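Side-chain contacts in deoxyribose-phosphate aldolase (Toxoplasma gondii, PDB 4EIV), which belongs to the deoxyribose-phosphate aldolase family of enzymes, built on a parallel beta/alpha barrel: residues R68-R71 with Q72-K76; V107-K111 with D112-E116. One frame throughout, in Å; residues are numbered along the deposited sequence. Where two conformers were deposited one is given.

Interaction 1 (R68-R71 with Q72-K76)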
ATOM      1  N   ARG A  68      -4.374  16.535  26.019  1.00 33.00           N
ATOM      2  CA  ARG A  68      -4.870  15.865  27.220  1.00 34.90           C
ATOM      3  C   ARG A  68      -6.366  15.607  27.143  1.00 35.07           C
ATOM      4  O   ARG A  68      -6.833  14.551  27.590  1.00 36.55           O
ATOM      5  CB  ARG A  68      -4.535  16.662  28.483  1.00 36.07           C
ATOM      6  CG  ARG A  68      -5.038  16.014  29.773  1.00 40.13           C
ATOM      7  CD  ARG A  68      -4.466  16.704  30.983  1.00 42.69           C
ATOM      8  NE  ARG A  68      -3.020  16.552  30.993  1.00 46.08           N
ATOM      9  CZ  ARG A  68      -2.358  15.553  31.580  1.00 49.31           C
ATOM     10  NH1 ARG A  68      -3.008  14.603  32.236  1.00 52.70           N
ATOM     11  NH2 ARG A  68      -1.028  15.509  31.506  1.00 49.89           N
ATOM     12  N   PHE A  69      -7.118  16.561  26.599  1.00 34.69           N
ATOM     13  CA  PHE A  69      -8.555  16.381  26.423  1.00 35.28           C
ATOM     14  C   PHE A  69      -8.855  15.104  25.657  1.00 35.19           C
ATOM     15  O   PHE A  69      -9.649  14.275  26.105  1.00 36.44           O
ATOM     16  CB  PHE A  69      -9.202  17.565  25.705  1.00 35.30           C
ATOM     17  CG  PHE A  69     -10.619  17.299  25.282  1.00 36.28           C
ATOM     18  CD1 PHE A  69     -11.632  17.170  26.229  1.00 38.20           C
ATOM     19  CD2 PHE A  69     -10.940  17.138  23.940  1.00 36.09           C
ATOM     20  CE1 PHE A  69     -12.934  16.912  25.835  1.00 39.48           C
ATOM     21  CE2 PHE A  69     -12.235  16.887  23.544  1.00 37.78           C
ATOM     22  CZ  PHE A  69     -13.234  16.771  24.487  1.00 39.33           C
ATOM     23  N   ILE A  70      -8.199  14.931  24.521  1.00 33.72           N
ATOM     24  CA  ILE A  70      -8.423  13.739  23.708  1.00 33.68           C
ATOM     25  C   ILE A  70      -7.988  12.444  24.417  1.00 34.64           C
ATOM     26  O   ILE A  70      -8.744  11.456  24.467  1.00 36.06           O
ATOM     27  CB  ILE A  70      -7.679  13.844  22.356  1.00 31.83           C
ATOM     28  CG1 ILE A  70      -8.285  14.961  21.507  1.00 31.86           C
ATOM     29  CG2 ILE A  70      -7.753  12.487  21.630  1.00 33.28           C
ATOM     30  CD1 ILE A  70      -7.418  15.349  20.302  1.00 30.65           C
ATOM     31  N   ARG A  71      -6.783  12.467  24.988  1.00 35.26           N
ATOM     32  CA  ARG A  71      -6.168  11.289  25.589  1.00 36.79           C
ATOM     33  C   ARG A  71      -6.661  10.850  26.966  1.00 39.19           C
ATOM     34  O   ARG A  71      -6.561   9.666  27.310  1.00 41.49           O
ATOM     35  CB  ARG A  71      -4.648  11.453  25.619  1.00 36.43           C
ATOM     36  CG  ARG A  71      -4.012  11.251  24.252  1.00 35.74           C
ATOM     37  CD  ARG A  71      -4.038   9.764  23.907  1.00 38.08           C
ATOM     38  NE  ARG A  71      -3.467   9.430  22.608  1.00 38.01           N
ATOM     39  CZ  ARG A  71      -4.141   9.039  21.519  1.00 36.28           C
ATOM     40  NH1 ARG A  71      -5.469   8.901  21.505  1.00 36.21           N
ATOM     41  NH2 ARG A  71      -3.458   8.754  20.423  1.00 36.44           N
ATOM     42  N   GLN A  72      -7.103  11.787  27.797  0.60 40.13           N
ATOM     43  CA  GLN A  72      -7.549  11.443  29.153  0.60 42.07           C
ATOM     44  C   GLN A  72      -9.039  11.539  29.394  0.60 42.80           C
ATOM     45  O   GLN A  72      -9.566  10.833  30.253  0.60 44.67           O
ATOM     46  CB  GLN A  72      -6.889  12.348  30.189  0.60 42.78           C
ATOM     47  CG  GLN A  72      -5.533  11.909  30.672  0.60 44.88           C
ATOM     48  CD  GLN A  72      -5.181  12.585  31.982  0.60 47.55           C
ATOM     49  OE1 GLN A  72      -5.643  13.698  32.266  0.60 48.78           O
ATOM     50  NE2 GLN A  72      -4.365  11.921  32.793  0.60 50.08           N
ATOM     51  N   GLU A  73      -9.706  12.453  28.674  0.50 41.39           N
ATOM     52  CA  GLU A  73     -11.139  12.753  28.878  0.50 42.22           C
ATOM     53  C   GLU A  73     -12.099  12.270  27.787  0.50 41.34           C
ATOM     54  O   GLU A  73     -13.007  11.498  28.081  0.50 42.52           O
ATOM     55  CB  GLU A  73     -11.344  14.259  29.096  0.50 42.37           C
ATOM     56  CG  GLU A  73     -12.795  14.634  29.409  0.50 44.82           C
ATOM     57  CD  GLU A  73     -12.980  16.096  29.780  0.50 46.51           C
ATOM     58  OE1 GLU A  73     -11.980  16.776  30.100  0.50 48.52           O
ATOM     59  OE2 GLU A  73     -14.139  16.566  29.763  0.50 49.08           O
ATOM     60  N   LEU A  74     -11.921  12.719  26.541  1.00 39.24           N
ATOM     61  CA  LEU A  74     -12.784  12.280  25.433  1.00 38.87           C
ATOM     62  C   LEU A  74     -12.922  10.761  25.337  1.00 39.83           C
ATOM     63  O   LEU A  74     -14.010  10.248  25.053  1.00 40.52           O
ATOM     64  CB  LEU A  74     -12.241  12.819  24.111  1.00 37.00           C
ATOM     65  CG  LEU A  74     -13.053  12.502  22.849  1.00 36.82           C
ATOM     66  CD1 LEU A  74     -14.498  12.956  22.961  1.00 38.79           C
ATOM     67  CD2 LEU A  74     -12.368  13.150  21.641  1.00 34.92           C
ATOM     68  N   VAL A  75     -11.823  10.061  25.610  1.00 40.08           N
ATOM     69  CA  VAL A  75     -11.769   8.600  25.551  1.00 41.33           C
ATOM     70  C   VAL A  75     -12.799   7.922  26.490  1.00 43.58           C
ATOM     71  O   VAL A  75     -13.228   6.790  26.236  1.00 45.04           O
ATOM     72  CB  VAL A  75     -10.310   8.102  25.808  1.00 40.67           C
ATOM     73  CG1 VAL A  75      -9.905   8.359  27.249  1.00 43.11           C
ATOM     74  CG2 VAL A  75     -10.152   6.624  25.448  1.00 42.10           C
ATOM     75  N   LYS A  76     -13.225   8.631  27.540  1.00 44.44           N
ATOM     76  CA  LYS A  76     -14.252   8.116  28.461  1.00 47.00           C
ATOM     77  C   LYS A  76     -15.626   7.983  27.793  1.00 47.60           C
ATOM     78  O   LYS A  76     -16.409   7.118  28.177  1.00 49.73           O
ATOM     79  CB  LYS A  76     -14.389   9.006  29.705  1.00 48.10           C
ATOM     80  CG  LYS A  76     -13.143   9.107  30.564  1.00 48.87           C
ATOM     81  CD  LYS A  76     -13.368  10.115  31.686  1.00 50.94           C
ATOM     82  CE  LYS A  76     -12.131  10.322  32.542  1.00 52.21           C
ATOM     83  NZ  LYS A  76     -12.350  11.378  33.574  1.00 54.69           N
TER

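Interaction 2 (V107-K111 with D112-E116)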
ATOM      1  N   VAL A 107       7.529  19.265  24.562  1.00 33.74           N
ATOM      2  CA  VAL A 107       7.684  18.475  25.777  1.00 35.54           C
ATOM      3  C   VAL A 107       6.335  18.264  26.466  1.00 35.46           C
ATOM      4  O   VAL A 107       5.983  17.139  26.862  1.00 36.72           O
ATOM      5  CB  VAL A 107       8.662  19.147  26.772  1.00 36.47           C
ATOM      6  CG1 VAL A 107       8.650  18.427  28.125  1.00 38.77           C
ATOM      7  CG2 VAL A 107      10.082  19.178  26.223  1.00 37.60           C
ATOM      8  N   GLY A 108       5.571  19.340  26.602  1.00 34.43           N
ATOM      9  CA  GLY A 108       4.267  19.257  27.271  1.00 35.06           C
ATOM     10  C   GLY A 108       3.257  18.427  26.492  1.00 34.69           C
ATOM     11  O   GLY A 108       2.473  17.669  27.073  1.00 35.41           O
ATOM     12  N   ALA A 109       3.275  18.554  25.171  1.00 33.62           N
ATOM     13  CA  ALA A 109       2.361  17.804  24.334  1.00 33.25           C
ATOM     14  C   ALA A 109       2.635  16.311  24.449  1.00 33.87           C
ATOM     15  O   ALA A 109       1.700  15.501  24.559  1.00 34.15           O
ATOM     16  CB  ALA A 109       2.493  18.246  22.888  1.00 31.23           C
ATOM     17  N   LEU A 110       3.917  15.944  24.453  1.00 34.76           N
ATOM     18  CA  LEU A 110       4.320  14.547  24.560  1.00 35.82           C
ATOM     19  C   LEU A 110       3.920  14.004  25.947  1.00 36.82           C
ATOM     20  O   LEU A 110       3.390  12.899  26.056  1.00 37.82           O
ATOM     21  CB  LEU A 110       5.830  14.402  24.305  1.00 36.61           C
ATOM     22  CG  LEU A 110       6.235  14.714  22.853  1.00 35.74           C
ATOM     23  CD1 LEU A 110       7.751  14.926  22.746  1.00 38.97           C
ATOM     24  CD2 LEU A 110       5.744  13.654  21.881  1.00 38.32           C
ATOM     25  N   LYS A 111       4.094  14.814  26.984  1.00 36.99           N
ATOM     26  CA  LYS A 111       3.683  14.426  28.344  1.00 39.35           C
ATOM     27  C   LYS A 111       2.187  14.141  28.400  1.00 39.30           C
ATOM     28  O   LYS A 111       1.747  13.187  29.063  1.00 40.59           O
ATOM     29  CB  LYS A 111       3.994  15.566  29.319  1.00 40.27           C
ATOM     30  CG  LYS A 111       3.639  15.315  30.773  1.00 45.47           C
ATOM     31  CD  LYS A 111       3.678  16.617  31.580  1.00 49.53           C
ATOM     32  CE  LYS A 111       5.000  17.409  31.419  1.00 51.19           C
ATOM     33  NZ  LYS A 111       5.051  18.608  32.314  1.00 53.68           N
ATOM     34  N   ASP A 112       1.413  14.988  27.722  1.00 37.97           N
ATOM     35  CA  ASP A 112      -0.045  14.880  27.667  1.00 38.49           C
ATOM     36  C   ASP A 112      -0.574  13.742  26.793  1.00 38.83           C
ATOM     37  O   ASP A 112      -1.783  13.526  26.765  1.00 39.67           O
ATOM     38  CB  ASP A 112      -0.662  16.219  27.241  1.00 37.97           C
ATOM     39  CG  ASP A 112      -0.474  17.313  28.292  1.00 39.48           C
ATOM     40  OD1 ASP A 112      -0.068  16.995  29.429  1.00 42.12           O
ATOM     41  OD2 ASP A 112      -0.733  18.502  27.989  1.00 40.42           O
ATOM     42  N   GLY A 113       0.315  13.024  26.101  1.00 38.06           N
ATOM     43  CA  GLY A 113      -0.065  11.866  25.275  1.00 38.07           C
ATOM     44  C   GLY A 113       0.065  11.989  23.757  1.00 35.78           C
ATOM     45  O   GLY A 113      -0.370  11.090  23.032  1.00 36.20           O
ATOM     46  N   ALA A 114       0.668  13.062  23.251  1.00 34.66           N
ATOM     47  CA  ALA A 114       0.819  13.212  21.798  1.00 32.99           C
ATOM     48  C   ALA A 114       1.721  12.127  21.226  1.00 33.07           C
ATOM     49  O   ALA A 114       2.714  11.743  21.848  1.00 34.99           O
ATOM     50  CB  ALA A 114       1.394  14.575  21.482  1.00 31.80           C
ATOM     51  N   ASP A 115       1.381  11.637  20.043  1.00 32.34           N
ATOM     52  CA  ASP A 115       2.157  10.607  19.373  1.00 31.99           C
ATOM     53  C   ASP A 115       3.177  11.169  18.396  1.00 31.20           C
ATOM     54  O   ASP A 115       4.192  10.537  18.115  1.00 32.44           O
ATOM     55  CB  ASP A 115       1.214   9.690  18.598  1.00 32.21           C
ATOM     56  CG  ASP A 115       0.186   9.048  19.483  1.00 32.96           C
ATOM     57  OD1 ASP A 115       0.550   8.120  20.236  1.00 37.61           O
ATOM     58  OD2 ASP A 115      -0.972   9.487  19.451  1.00 34.15           O
ATOM     59  N   GLU A 116       2.883  12.341  17.844  0.50 29.91           N
ATOM     60  CA  GLU A 116       3.770  12.993  16.871  0.50 29.27           C
ATOM     61  C   GLU A 116       3.736  14.486  17.115  0.50 28.06           C
ATOM     62  O   GLU A 116       2.836  14.999  17.777  0.50 28.14           O
ATOM     63  CB  GLU A 116       3.347  12.720  15.419  0.50 29.06           C
ATOM     64  CG  GLU A 116       3.252  11.258  15.032  0.50 30.72           C
ATOM     65  CD  GLU A 116       3.091  11.033  13.536  0.50 30.32           C
ATOM     66  OE1 GLU A 116       3.435  11.933  12.733  0.50 29.06           O
ATOM     67  OE2 GLU A 116       2.642   9.930  13.157  0.50 32.69           O
TER
HETATM   68  O   HOH W   1       3.360  11.003  24.418  1.00 48.06           O

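Interaction 1 (R68-R71 with Q72-K76)
R68 and Q72, one helical turn apart, lie side by side and point the same way. In the Q72 conformer given, the guanidinium and the amide are turned almost square to each other, their planes 85° apart. Q72 OE1 then meets the edge of the guanidinium, close to its plane, and takes a weak hydrogen bond from R68 NH1 at 2.8 Å. This bond depends on that conformer. The R68 chain leaves with CG anti to its own N (chi1 180°) and bends at chi3, which brings NH1 beside Q72 OE1. The stronger partner of this guanidinium is D112.

F69 meets two side chains of the next turn in different ways. L74 CB sits over one face of the F69 ring, offset toward the rim, in a CH-pi contact 4.3 Å from the centroid. E73, in the conformer given, comes to the ring edge instead, with OE1 3.9 Å from F69 CD1. Its carboxylate plane is steeply inclined to the ring, by 73°.

The backbone bonds widen here. F69 O accepts two hydrogen bonds, from L74 N at 2.8 Å and from E73 N at 3.2 Å. The first is nearly straight; the second comes from above the carbonyl plane. V75 CG1 packs against R71 O at 3.6 Å. On the inner side, I70 reaches strands 59-62 and 85-90, while L74 packs on helix 41-52.

A wider pi-type turn near the end of helix 67-74 is the local motif, within the beta-alpha-beta unit 59-62, 67-74, 85-90 of the barrel.

Interaction 2 (V107-K111 with D112-E116)
A109 and A114 meet across a Schellman motif that ends helix 99-111 before barrel strand 116-120. Their CB atoms are 4.1 Å apart, on the buried side. A114 N gives a hydrogen bond to A109 O at 3.0 Å, and A114 CB lies 3.2 Å from the same oxygen. D112 N bonds to G108 O and continues the helical pattern. The D112 carboxylate lies beside G108 O, and its OD1 pairs with R68. This is the tight part of the contact. Both alanines also touch A88 of strand 85-90.

G113 takes the positive phi of the motif. At this phi of 112° a CB would jam against the preceding carbonyl oxygen, so the position calls for glycine. G113 N bonds to L110 O at 3.1 Å, from well above the carbonyl plane.

The other side is looser. K111 is exposed, and the end of its chain leads away from the turn.

L110 starts away from the turn, but its chain end comes back, and CD2 lies 3.6 Å from A114 O. One water donates to two carbonyl oxygens across the turn, L110 O at 2.5 Å and A114 O at 2.8 Å.

How the interactions relate
Interaction 1 comes first along the chain, near the end of helix 67-74. Interaction 2 follows, where helix 99-111 gives way to strand 116-120. Strand 85-90 lies between the two helices in sequence, and both contacts pack side chains against it. Their centres are 13 Å apart on the same side of the chain's centre. Two salt bridges join them directly: R68 NH2 to D112 OD1 at 2.7 Å and R71 NH2 to D115 OD2 at 2.8 Å. Two arginines of one helix thus tie it to the turn after the next, linking successive beta-alpha units on the outside of the eight-stranded barrel.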